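Local coordinates for protein putative Nitroreductase (Desulfovibrio desulfuricans subsp. desulfuricans str. G20, PDB 3E39) that binds flavin mononucleotide and, as a member of the nitroreductase family, probably acts as an FMN-dependent oxidoreductase, at residues R32-A37 against L115-V120; P49-V54 against R88-N93. One frame throughout, in Å; residues are numbered along the deposited sequence.

Both contacts reach the same four-stranded antiparallel sheet, but from different places. Interaction 1 is the more central, its centre about 9 Å from the centre of the chain, but only partly buried, and it is wholly aliphatic: helix 28-39 meets the turn that leads into the outer strand 118-122. Interaction 2, its centre about 15 Å from that of the chain, is nevertheless buried; it mixes a proline-alanine touch with a guanidinium, has an FMN-site tyrosine close by, and sets the start of the other outer strand, 50-56, against the loop before helix 94-114. Helix 28-39 links the two, since L35 CD1 packs 3.9 Å from V54 CG2, and both contacts also touch the second subunit.

Interaction 1 (R32-A37 against L115-V120); sequences RLILEA and LQLGAV
L115 meets two neighbouring residues of helix 28-39, with CD2 on L33 and CD1 shared between L33 and I34. Its CD2 lies 3.9 Å from L33 CD1, the two leucine side chains crossing at about a right angle. The other branch, CD1, fits between both helix side chains, 3.9 Å from I34 CG1 and 4.0 Å from L33 CB. A further aliphatic touch follows, the two side chains crossing at a slant: I34 CD1 comes to 3.9 Å from L117 CD1, so that the ethyl branch of I34 serves both leucines, its CG1 for one and its terminal methyl for the other. That branch is anti to the carbonyl carbon (chi1 -70°), which sends it outward from the helix to the turn. Distances near 3.9 Å throughout indicate ordinary van der Waals packing, without polar groups in the touching set.

L115 and L117 flank Q116, the C-prime residue, at positive phi, of the Schellman motif that ends helix 94-114. The turn joining that helix to the outer strand 118-122 of the nitroreductase sheet thus packs on helix 28-39.

Other apolar neighbours extend the cluster, M108 and I82 against I34, and V26 against L117. Farther along helix 28-39, L35 packs on L165 of the second subunit, which places this helix at the dimer interface.

Interaction 2 (P49-V54 against R88-N93); sequences PCRFLV and REAMYN. With FMN (flavin mononucleotide), chain G; ACT (acetate ion), chain C.
A90 presents its methyl to both P49 and R51, at the point where strand 50-56 begins. A90 CB lies 3.9 Å from P49 CA and 4.2 Å from P49 CB, so the alanine sits against the proline's backbone corner as well as its ring. The second partner is R51, whose NH2 stands 4.1 Å from A90 CB and meets it obliquely.

The arginine chain is bent at chi2 (-65°), with CG beside the backbone N, and this fold carries the guanidinium back along the strand toward its start. There NH1 donates to C50 O over 2.9 Å; the acceptor lies close to the guanidinium plane, whereas the donor stands well above the carbonyl plane. NH1 also bonds to Q48 O and NH2 pairs with D87, so partners at both nitrogens limit rotation of the group. D87 probably eases the closeness of like charges between R51 NH2 and R163 NH2 of the second subunit.

Beyond the contact, Y92 has CG between its backbone N and carbonyl carbon (chi1 82°), a turn that lays one ring face over N93 CB, 3.8 Å from the ring plane and opposite its centre, and brings the hydroxyl end to the flavin. An acetate ion approaches the ring edge in plane. Y92 OH donates to acetate O at 2.8 Å, and K96 NZ bonds to the same ion, which probably came from the crystallisation liquor. The hydroxyl oxygen of Y92 is 3.7 Å from the flavin methyl C7M.

N93 then acts as N-cap of helix 94-114, its OD1 accepting from K96 N. The loop thus borders the FMN pocket characteristic of dimeric nitroreductases, in which residues of both subunits enclose the flavin.

Interaction 1 (R32-A37 against L115-V120)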
# COMPACT_ATOMS: atom_id res chain seq x y z
N ARG A 32 3.52 -16.79 8.38
CA ARG A 32 2.10 -16.97 8.08
C ARG A 32 1.30 -15.69 8.38
O ARG A 32 0.47 -15.26 7.55
CB ARG A 32 1.51 -18.15 8.88
CG ARG A 32 0.15 -18.56 8.35
CD ARG A 32 -0.54 -19.57 9.27
NE ARG A 32 -0.94 -18.95 10.53
CZ ARG A 32 -2.03 -18.20 10.70
NH1 ARG A 32 -2.86 -17.95 9.69
NH2 ARG A 32 -2.30 -17.69 11.90
N LEU A 33 1.53 -15.09 9.54
CA LEU A 33 0.83 -13.85 9.90
C LEU A 33 1.15 -12.71 8.92
O LEU A 33 0.24 -11.92 8.57
CB LEU A 33 1.14 -13.40 11.32
CG LEU A 33 0.58 -14.32 12.40
CD1 LEU A 33 1.15 -13.93 13.75
CD2 LEU A 33 -0.98 -14.28 12.39
N ILE A 34 2.40 -12.65 8.46
CA ILE A 34 2.80 -11.63 7.50
C ILE A 34 2.06 -11.86 6.17
O ILE A 34 1.49 -10.94 5.59
CB ILE A 34 4.33 -11.58 7.31
CG1 ILE A 34 5.00 -11.03 8.58
CG2 ILE A 34 4.70 -10.69 6.13
CD1 ILE A 34 6.53 -11.27 8.66
N LEU A 35 2.05 -13.09 5.71
CA LEU A 35 1.38 -13.42 4.45
C LEU A 35 -0.13 -13.13 4.55
O LEU A 35 -0.72 -12.59 3.62
CB LEU A 35 1.63 -14.87 4.08
CG LEU A 35 3.04 -15.24 3.62
CD1 LEU A 35 3.11 -16.78 3.53
CD2 LEU A 35 3.37 -14.61 2.31
N GLU A 36 -0.74 -13.46 5.70
CA GLU A 36 -2.19 -13.19 5.93
C GLU A 36 -2.50 -11.70 5.83
O GLU A 36 -3.56 -11.31 5.33
CB GLU A 36 -2.64 -13.72 7.31
CG GLU A 36 -2.85 -15.24 7.35
CD GLU A 36 -4.04 -15.69 6.55
OE1 GLU A 36 -5.04 -14.94 6.43
OE2 GLU A 36 -4.01 -16.83 6.04
N ALA A 37 -1.59 -10.87 6.34
CA ALA A 37 -1.71 -9.40 6.21
C ALA A 37 -1.70 -9.04 4.72
O ALA A 37 -2.50 -8.23 4.24
CB ALA A 37 -0.57 -8.69 6.94
N LEU A 115 5.15 -7.40 14.53
CA LEU A 115 5.70 -8.63 15.10
C LEU A 115 7.13 -8.46 15.62
O LEU A 115 7.80 -9.46 15.90
CB LEU A 115 5.63 -9.77 14.07
CG LEU A 115 4.24 -10.29 13.66
CD1 LEU A 115 4.32 -11.19 12.46
CD2 LEU A 115 3.56 -11.03 14.80
N GLN A 116 7.57 -7.20 15.76
CA GLN A 116 8.91 -6.82 16.20
C GLN A 116 9.99 -7.38 15.28
O GLN A 116 11.11 -7.68 15.71
CB GLN A 116 9.15 -7.22 17.66
CG GLN A 116 8.04 -6.67 18.56
CD GLN A 116 8.28 -6.86 20.04
OE1 GLN A 116 9.39 -7.19 20.47
NE2 GLN A 116 7.23 -6.65 20.83
N LEU A 117 9.65 -7.53 14.00
CA LEU A 117 10.62 -7.93 13.01
C LEU A 117 11.04 -6.70 12.23
O LEU A 117 10.33 -5.68 12.23
CB LEU A 117 10.07 -8.99 12.06
CG LEU A 117 9.68 -10.32 12.68
CD1 LEU A 117 9.00 -11.18 11.64
CD2 LEU A 117 10.93 -11.02 13.27
N GLY A 118 12.21 -6.78 11.61
CA GLY A 118 12.74 -5.74 10.73
C GLY A 118 12.57 -6.24 9.30
O GLY A 118 12.75 -7.42 9.02
N ALA A 119 12.16 -5.35 8.42
CA ALA A 119 11.97 -5.69 7.00
C ALA A 119 12.28 -4.54 6.07
O ALA A 119 12.25 -3.37 6.48
CB ALA A 119 10.53 -6.18 6.74
N VAL A 120 12.56 -4.89 4.82
CA VAL A 120 12.78 -3.90 3.78
C VAL A 120 12.18 -4.36 2.43
O VAL A 120 12.30 -5.54 2.01
CB VAL A 120 14.29 -3.50 3.63
CG1 VAL A 120 15.19 -4.74 3.33
CG2 VAL A 120 14.44 -2.41 2.56

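Interaction 2 (P49-V54 against R88-N93)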
# COMPACT_ATOMS: atom_id res chain seq x y z
N PRO A 49 -5.18 -10.40 -7.21
CA PRO A 49 -4.17 -10.77 -8.19
C PRO A 49 -2.78 -11.14 -7.65
O PRO A 49 -1.94 -11.62 -8.42
CB PRO A 49 -4.06 -9.52 -9.04
CG PRO A 49 -4.25 -8.39 -8.05
CD PRO A 49 -5.35 -8.93 -7.13
N CYS A 50 -2.54 -10.87 -6.36
CA CYS A 50 -1.21 -11.11 -5.80
C CYS A 50 -0.93 -12.58 -5.51
O CYS A 50 -1.79 -13.33 -5.03
CB CYS A 50 -0.95 -10.27 -4.55
SG CYS A 50 -0.98 -8.50 -4.86
N ARG A 51 0.33 -12.94 -5.75
CA ARG A 51 0.84 -14.30 -5.52
C ARG A 51 2.16 -14.15 -4.76
O ARG A 51 2.86 -13.14 -4.92
CB ARG A 51 1.04 -15.02 -6.84
CG ARG A 51 -0.21 -15.22 -7.67
CD ARG A 51 -1.24 -16.15 -7.00
NE ARG A 51 -2.40 -16.27 -7.91
CZ ARG A 51 -3.44 -15.43 -7.93
NH1 ARG A 51 -3.57 -14.47 -7.04
NH2 ARG A 51 -4.42 -15.62 -8.84
N PHE A 52 2.51 -15.16 -3.97
CA PHE A 52 3.65 -15.07 -3.06
C PHE A 52 4.51 -16.30 -3.11
O PHE A 52 4.01 -17.43 -3.32
CB PHE A 52 3.14 -14.86 -1.64
CG PHE A 52 2.11 -13.77 -1.53
CD1 PHE A 52 2.49 -12.46 -1.34
CD2 PHE A 52 0.75 -14.04 -1.73
CE1 PHE A 52 1.54 -11.45 -1.26
CE2 PHE A 52 -0.19 -13.01 -1.66
CZ PHE A 52 0.21 -11.72 -1.42
N LEU A 53 5.81 -16.10 -2.91
CA LEU A 53 6.76 -17.20 -2.84
C LEU A 53 7.72 -16.92 -1.70
O LEU A 53 8.42 -15.91 -1.70
CB LEU A 53 7.50 -17.36 -4.15
CG LEU A 53 8.53 -18.50 -4.19
CD1 LEU A 53 7.96 -19.87 -3.79
CD2 LEU A 53 9.14 -18.50 -5.57
N VAL A 54 7.75 -17.83 -0.73
CA VAL A 54 8.64 -17.70 0.42
C VAL A 54 9.97 -18.37 0.16
O VAL A 54 10.00 -19.54 -0.28
CB VAL A 54 7.97 -18.33 1.69
CG1 VAL A 54 8.91 -18.28 2.92
CG2 VAL A 54 6.61 -17.65 2.00
N ARG A 88 -0.76 -12.61 -13.98
CA ARG A 88 -1.20 -11.90 -15.19
C ARG A 88 -2.61 -12.26 -15.64
O ARG A 88 -3.27 -11.42 -16.24
CB ARG A 88 -0.20 -12.10 -16.34
CG ARG A 88 1.16 -11.48 -16.03
CD ARG A 88 2.14 -11.58 -17.20
NE ARG A 88 3.47 -11.08 -16.84
CZ ARG A 88 3.84 -9.80 -16.87
NH1 ARG A 88 2.99 -8.84 -17.21
NH2 ARG A 88 5.06 -9.47 -16.49
N GLU A 89 -3.06 -13.48 -15.34
CA GLU A 89 -4.43 -13.88 -15.70
C GLU A 89 -5.49 -13.19 -14.85
O GLU A 89 -6.60 -12.95 -15.33
CB GLU A 89 -4.59 -15.40 -15.62
CG GLU A 89 -3.86 -16.11 -16.73
CD GLU A 89 -4.34 -15.61 -18.09
OE1 GLU A 89 -5.58 -15.63 -18.31
OE2 GLU A 89 -3.50 -15.19 -18.92
N ALA A 90 -5.15 -12.85 -13.62
CA ALA A 90 -6.07 -12.21 -12.70
C ALA A 90 -6.07 -10.67 -12.78
O ALA A 90 -6.83 -10.03 -12.05
CB ALA A 90 -5.72 -12.65 -11.29
N MSE A 91 -5.21 -10.07 -13.59
CA MSE A 91 -5.15 -8.60 -13.64
C MSE A 91 -6.29 -7.97 -14.43
O MSE A 91 -6.75 -8.56 -15.42
CB MSE A 91 -3.84 -8.12 -14.26
CG MSE A 91 -2.63 -8.47 -13.46
SE MSE A 91 -0.95 -7.94 -14.26
CE MSE A 91 -0.98 -6.32 -13.93
N TYR A 92 -6.75 -6.79 -14.00
CA TYR A 92 -7.79 -6.06 -14.76
C TYR A 92 -7.35 -4.68 -15.23
O TYR A 92 -7.96 -4.07 -16.13
CB TYR A 92 -9.08 -5.91 -13.95
CG TYR A 92 -9.09 -4.76 -12.94
CD1 TYR A 92 -8.29 -4.79 -11.80
CD2 TYR A 92 -9.93 -3.65 -13.10
CE1 TYR A 92 -8.29 -3.74 -10.86
CE2 TYR A 92 -9.95 -2.61 -12.15
CZ TYR A 92 -9.14 -2.68 -11.03
OH TYR A 92 -9.14 -1.66 -10.09
N ASN A 93 -6.27 -4.19 -14.62
CA ASN A 93 -5.74 -2.89 -14.91
C ASN A 93 -4.35 -2.82 -14.36
O ASN A 93 -4.17 -2.96 -13.17
CB ASN A 93 -6.64 -1.82 -14.28
CG ASN A 93 -6.19 -0.40 -14.61
OD1 ASN A 93 -5.23 0.12 -14.05
ND2 ASN A 93 -6.91 0.26 -15.53
N1 FMN G . -14.69 -0.05 -4.52
C2 FMN G . -15.72 0.67 -5.09
O2 FMN G . -16.79 0.63 -4.55
N3 FMN G . -15.54 1.43 -6.22
C4 FMN G . -14.33 1.53 -6.84
O4 FMN G . -14.14 2.45 -7.64
C4A FMN G . -13.28 0.82 -6.30
N5 FMN G . -12.05 0.89 -6.89
C5A FMN G . -10.99 0.20 -6.33
C6 FMN G . -9.77 0.28 -6.97
C7 FMN G . -8.67 -0.39 -6.43
C7M FMN G . -7.34 -0.36 -7.14
C8 FMN G . -8.78 -1.14 -5.27
C8M FMN G . -7.55 -1.67 -4.55
C9 FMN G . -10.02 -1.24 -4.66
C9A FMN G . -11.14 -0.58 -5.18
N10 FMN G . -12.41 -0.64 -4.57
C10 FMN G . -13.45 0.05 -5.13
C1' FMN G . -12.66 -1.40 -3.30
C2' FMN G . -12.65 -2.91 -3.58
O2' FMN G . -13.84 -3.28 -4.24
C3' FMN G . -12.42 -3.67 -2.28
O3' FMN G . -11.17 -3.40 -1.74
C4' FMN G . -12.58 -5.19 -2.45
O4' FMN G . -13.91 -5.49 -2.86
C5' FMN G . -12.33 -5.92 -1.15
O5' FMN G . -13.16 -5.42 -0.11
P FMN G . -12.53 -4.87 1.24
O1P FMN G . -13.65 -4.71 2.24
O2P FMN G . -11.84 -3.57 0.89
O3P FMN G . -11.52 -5.85 1.77
C ACT C . -12.31 -0.07 -10.94
O ACT C . -11.18 0.23 -10.52
OXT ACT C . -12.60 0.34 -12.07
CH3 ACT C . -13.27 -0.87 -10.10